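Local atomic coordinates of RagB/SusD domain protein (Flavobacterium johnsoniae, PDB entry 5J5U), a protein that probably binds chitin or chitin-derived oligosaccharides at the outer membrane as a SusD homologue of a chitin utilization locus. Residues T187-L192 against K209-N214. Sequence-based numbering, arbitrary orientation.
Sequences TMRLRL and KAAFQN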
ATOM      1  N   THR A 187       1.440  14.127   4.200  1.00 24.74           N
ATOM      2  CA  THR A 187       2.161  12.902   3.880  1.00 26.50           C
ATOM      3  C   THR A 187       1.509  12.230   2.666  1.00 24.54           C
ATOM      4  O   THR A 187       2.211  11.809   1.734  1.00 20.82           O
ATOM      5  CB  THR A 187       2.207  11.949   5.091  1.00 24.99           C
ATOM      6  OG1 THR A 187       2.704  12.665   6.227  1.00 25.93           O
ATOM      7  CG2 THR A 187       3.125  10.759   4.816  1.00 21.90           C
ATOM      8  N   MET A 188       0.174  12.168   2.660  1.00 22.84           N
ATOM      9  CA  MET A 188      -0.554  11.710   1.474  1.00 22.25           C
ATOM     10  C   MET A 188      -0.167  12.545   0.253  1.00 20.63           C
ATOM     11  O   MET A 188       0.056  12.005  -0.840  1.00 20.87           O
ATOM     12  CB  MET A 188      -2.073  11.765   1.702  1.00 20.03           C
ATOM     13  CG  MET A 188      -2.621  10.579   2.514  1.00 18.08           C
ATOM     14  SD  MET A 188      -2.340   9.005   1.647  1.00 24.63           S
ATOM     15  CE  MET A 188      -3.405   9.186   0.216  1.00 20.43           C
ATOM     16  N   ARG A 189      -0.086  13.865   0.449  1.00 25.03           N
ATOM     17  CA  ARG A 189       0.282  14.777  -0.639  1.00 20.92           C
ATOM     18  C   ARG A 189       1.641  14.417  -1.218  1.00 22.21           C
ATOM     19  O   ARG A 189       1.814  14.372  -2.443  1.00 18.57           O
ATOM     20  CB  ARG A 189       0.283  16.217  -0.146  1.00 23.40           C
ATOM     21  CG  ARG A 189       0.683  17.245  -1.191  1.00 28.65           C
ATOM     22  CD  ARG A 189       0.226  18.608  -0.712  1.00 26.81           C
ATOM     23  NE  ARG A 189       0.471  19.675  -1.671  1.00 28.89           N
ATOM     24  CZ  ARG A 189       0.074  20.928  -1.484  1.00 30.66           C
ATOM     25  NH1 ARG A 189      -0.580  21.250  -0.375  1.00 29.27           N
ATOM     26  NH2 ARG A 189       0.313  21.850  -2.405  1.00 29.82           N
ATOM     27  N   LEU A 190       2.593  14.126  -0.336  1.00 16.65           N
ATOM     28  CA  LEU A 190       3.934  13.705  -0.768  1.00 19.20           C
ATOM     29  C   LEU A 190       3.941  12.343  -1.503  1.00 18.32           C
ATOM     30  O   LEU A 190       4.722  12.120  -2.438  1.00 18.40           O
ATOM     31  CB  LEU A 190       4.871  13.653   0.451  1.00 14.96           C
ATOM     32  CG  LEU A 190       6.324  13.251   0.237  1.00 16.38           C
ATOM     33  CD1 LEU A 190       7.030  14.234  -0.660  1.00 17.95           C
ATOM     34  CD2 LEU A 190       7.029  13.137   1.580  1.00 16.37           C
ATOM     35  N   ARG A 191       3.119  11.414  -1.023  1.00 15.63           N
ATOM     36  CA  ARG A 191       2.976  10.113  -1.666  1.00 18.59           C
ATOM     37  C   ARG A 191       2.476  10.298  -3.110  1.00 17.67           C
ATOM     38  O   ARG A 191       2.993   9.697  -4.061  1.00 19.23           O
ATOM     39  CB  ARG A 191       2.021   9.220  -0.854  1.00 17.86           C
ATOM     40  CG  ARG A 191       1.600   7.951  -1.569  1.00 19.43           C
ATOM     41  CD  ARG A 191       0.427   7.267  -0.893  1.00 21.70           C
ATOM     42  NE  ARG A 191       0.845   6.504   0.274  1.00 17.03           N
ATOM     43  CZ  ARG A 191       0.048   5.687   0.941  1.00 16.07           C
ATOM     44  NH1 ARG A 191      -1.214   5.535   0.538  1.00 11.17           N
ATOM     45  NH2 ARG A 191       0.520   5.015   1.990  1.00 12.99           N
ATOM     46  N   LEU A 192       1.460  11.139  -3.267  1.00 19.77           N
ATOM     47  CA  LEU A 192       0.916  11.426  -4.597  1.00 16.31           C
ATOM     48  C   LEU A 192       1.958  12.183  -5.447  1.00 19.82           C
ATOM     49  O   LEU A 192       2.099  11.930  -6.649  1.00 17.97           O
ATOM     50  CB  LEU A 192      -0.396  12.204  -4.468  1.00 11.10           C
ATOM     51  CG  LEU A 192      -1.453  11.389  -3.707  1.00 13.44           C
ATOM     52  CD1 LEU A 192      -2.595  12.228  -3.227  1.00 15.86           C
ATOM     53  CD2 LEU A 192      -1.983  10.241  -4.540  1.00 15.72           C
ATOM     54  N   LYS A 209       7.787  19.445  -2.461  1.00 29.61           N
ATOM     55  CA  LYS A 209       8.210  20.624  -1.711  1.00 32.82           C
ATOM     56  C   LYS A 209       7.077  21.179  -0.844  1.00 32.71           C
ATOM     57  O   LYS A 209       7.262  21.369   0.365  1.00 36.29           O
ATOM     58  CB  LYS A 209       8.718  21.713  -2.656  1.00 32.55           C
ATOM     59  CG  LYS A 209       9.519  22.793  -1.940  1.00 34.93           C
ATOM     60  CD  LYS A 209      10.034  23.843  -2.901  1.00 44.23           C
ATOM     61  CE  LYS A 209      10.709  24.980  -2.156  1.00 40.79           C
ATOM     62  NZ  LYS A 209      11.166  26.002  -3.129  1.00 32.12           N
ATOM     63  N   ALA A 210       5.910  21.431  -1.448  1.00 31.34           N
ATOM     64  CA  ALA A 210       4.759  21.943  -0.690  1.00 26.23           C
ATOM     65  C   ALA A 210       4.386  21.042   0.495  1.00 32.57           C
ATOM     66  O   ALA A 210       4.125  21.528   1.613  1.00 28.26           O
ATOM     67  CB  ALA A 210       3.574  22.121  -1.592  1.00 26.88           C
ATOM     68  N   ALA A 211       4.390  19.729   0.255  1.00 30.03           N
ATOM     69  CA  ALA A 211       4.053  18.763   1.293  1.00 26.84           C
ATOM     70  C   ALA A 211       5.062  18.855   2.427  1.00 28.33           C
ATOM     71  O   ALA A 211       4.708  18.931   3.605  1.00 25.90           O
ATOM     72  CB  ALA A 211       4.018  17.351   0.719  1.00 20.58           C
ATOM     73  N   PHE A 212       6.329  18.854   2.048  1.00 25.52           N
ATOM     74  CA  PHE A 212       7.425  18.911   2.990  1.00 30.13           C
ATOM     75  C   PHE A 212       7.351  20.142   3.895  1.00 35.88           C
ATOM     76  O   PHE A 212       7.531  20.045   5.112  1.00 32.23           O
ATOM     77  CB  PHE A 212       8.749  18.894   2.228  1.00 34.10           C
ATOM     78  CG  PHE A 212       9.950  19.006   3.106  1.00 35.58           C
ATOM     79  CD1 PHE A 212      10.057  18.234   4.250  1.00 35.40           C
ATOM     80  CD2 PHE A 212      10.973  19.882   2.790  1.00 36.63           C
ATOM     81  CE1 PHE A 212      11.166  18.327   5.061  1.00 40.84           C
ATOM     82  CE2 PHE A 212      12.085  19.984   3.595  1.00 36.62           C
ATOM     83  CZ  PHE A 212      12.181  19.204   4.735  1.00 40.66           C
ATOM     84  N   GLN A 213       7.043  21.295   3.309  1.00 34.04           N
ATOM     85  CA  GLN A 213       7.087  22.523   4.083  1.00 34.47           C
ATOM     86  C   GLN A 213       5.843  22.670   4.947  1.00 31.31           C
ATOM     87  O   GLN A 213       5.936  23.144   6.077  1.00 31.14           O
ATOM     88  CB  GLN A 213       7.264  23.721   3.151  1.00 34.79           C
ATOM     89  CG  GLN A 213       8.597  23.682   2.403  1.00 35.94           C
ATOM     90  CD  GLN A 213       8.898  24.955   1.628  1.00 47.91           C
ATOM     91  OE1 GLN A 213       7.999  25.602   1.085  1.00 50.44           O
ATOM     92  NE2 GLN A 213      10.172  25.323   1.580  1.00 45.47           N
ATOM     93  N   ASN A 214       4.697  22.190   4.470  1.00 26.65           N
ATOM     94  CA  ASN A 214       3.504  22.208   5.309  1.00 23.85           C
ATOM     95  C   ASN A 214       3.638  21.266   6.517  1.00 27.43           C
ATOM     96  O   ASN A 214       2.989  21.460   7.552  1.00 31.21           O
ATOM     97  CB  ASN A 214       2.270  21.811   4.496  1.00 31.37           C
ATOM     98  CG  ASN A 214       1.824  22.884   3.529  1.00 26.59           C
ATOM     99  OD1 ASN A 214       2.547  23.852   3.280  1.00 33.58           O
ATOM    100  ND2 ASN A 214       0.631  22.709   2.962  1.00 26.63           N
TER
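The methyl group of Ala211 enters the angle between Arg189 and Leu190, a compact example of how a small residue lets two helices lie close. Its CB sits 3.7 Å from the backbone N of Leu190 and 3.8 Å from Leu190 CB, while the aliphatic stem of Arg189 lies on another side of the same methyl, with Arg189 CG 3.8 Å from Ala211 CB. Arg189 then reaches across the gap, crosswise to the helix axes, onto the flank of the opposing helix: with its CG anti to the backbone N (chi1 179°) and the chain extended as far as NE, it carries the guanidinium past Ala211 to Ala210. There the methyl of Ala210 lies over one face of the flat group, near its rim, with Ala210 CB 3.4 Å from Arg189 NH2. Asn214, one turn further along, turns its amide almost perpendicular to the guanidinium, the planes 86° apart; its ND2 stays 3.8 Å from Arg189 NH1, a contact without a hydrogen bond.

The polar end of Arg189 is positioned by partners beyond this interface. NE donates to Gln207 OE1, on the same helix as Ala210, and NH1 forms a salt bridge with Asp155 of helix 143-160, tying three helices together through one side chain. Cutting this side chain back to an alanine is likely to cost Asp155 this salt bridge and Gln207 OE1 its NE donor, and to open a gap beside the methyls of Ala210 and Ala211. Leu190, meanwhile, packs against Leu343 and Leu344 of helix 337-349.

At the next level out, helices 178-195 and 201-214 run nearly antiparallel, their local axes 8.3 Å apart at an angle of 160°. Joined by a short connection, they form an antiparallel helical hairpin, consistent with the TPR-like helical scaffold of SusD-family proteins.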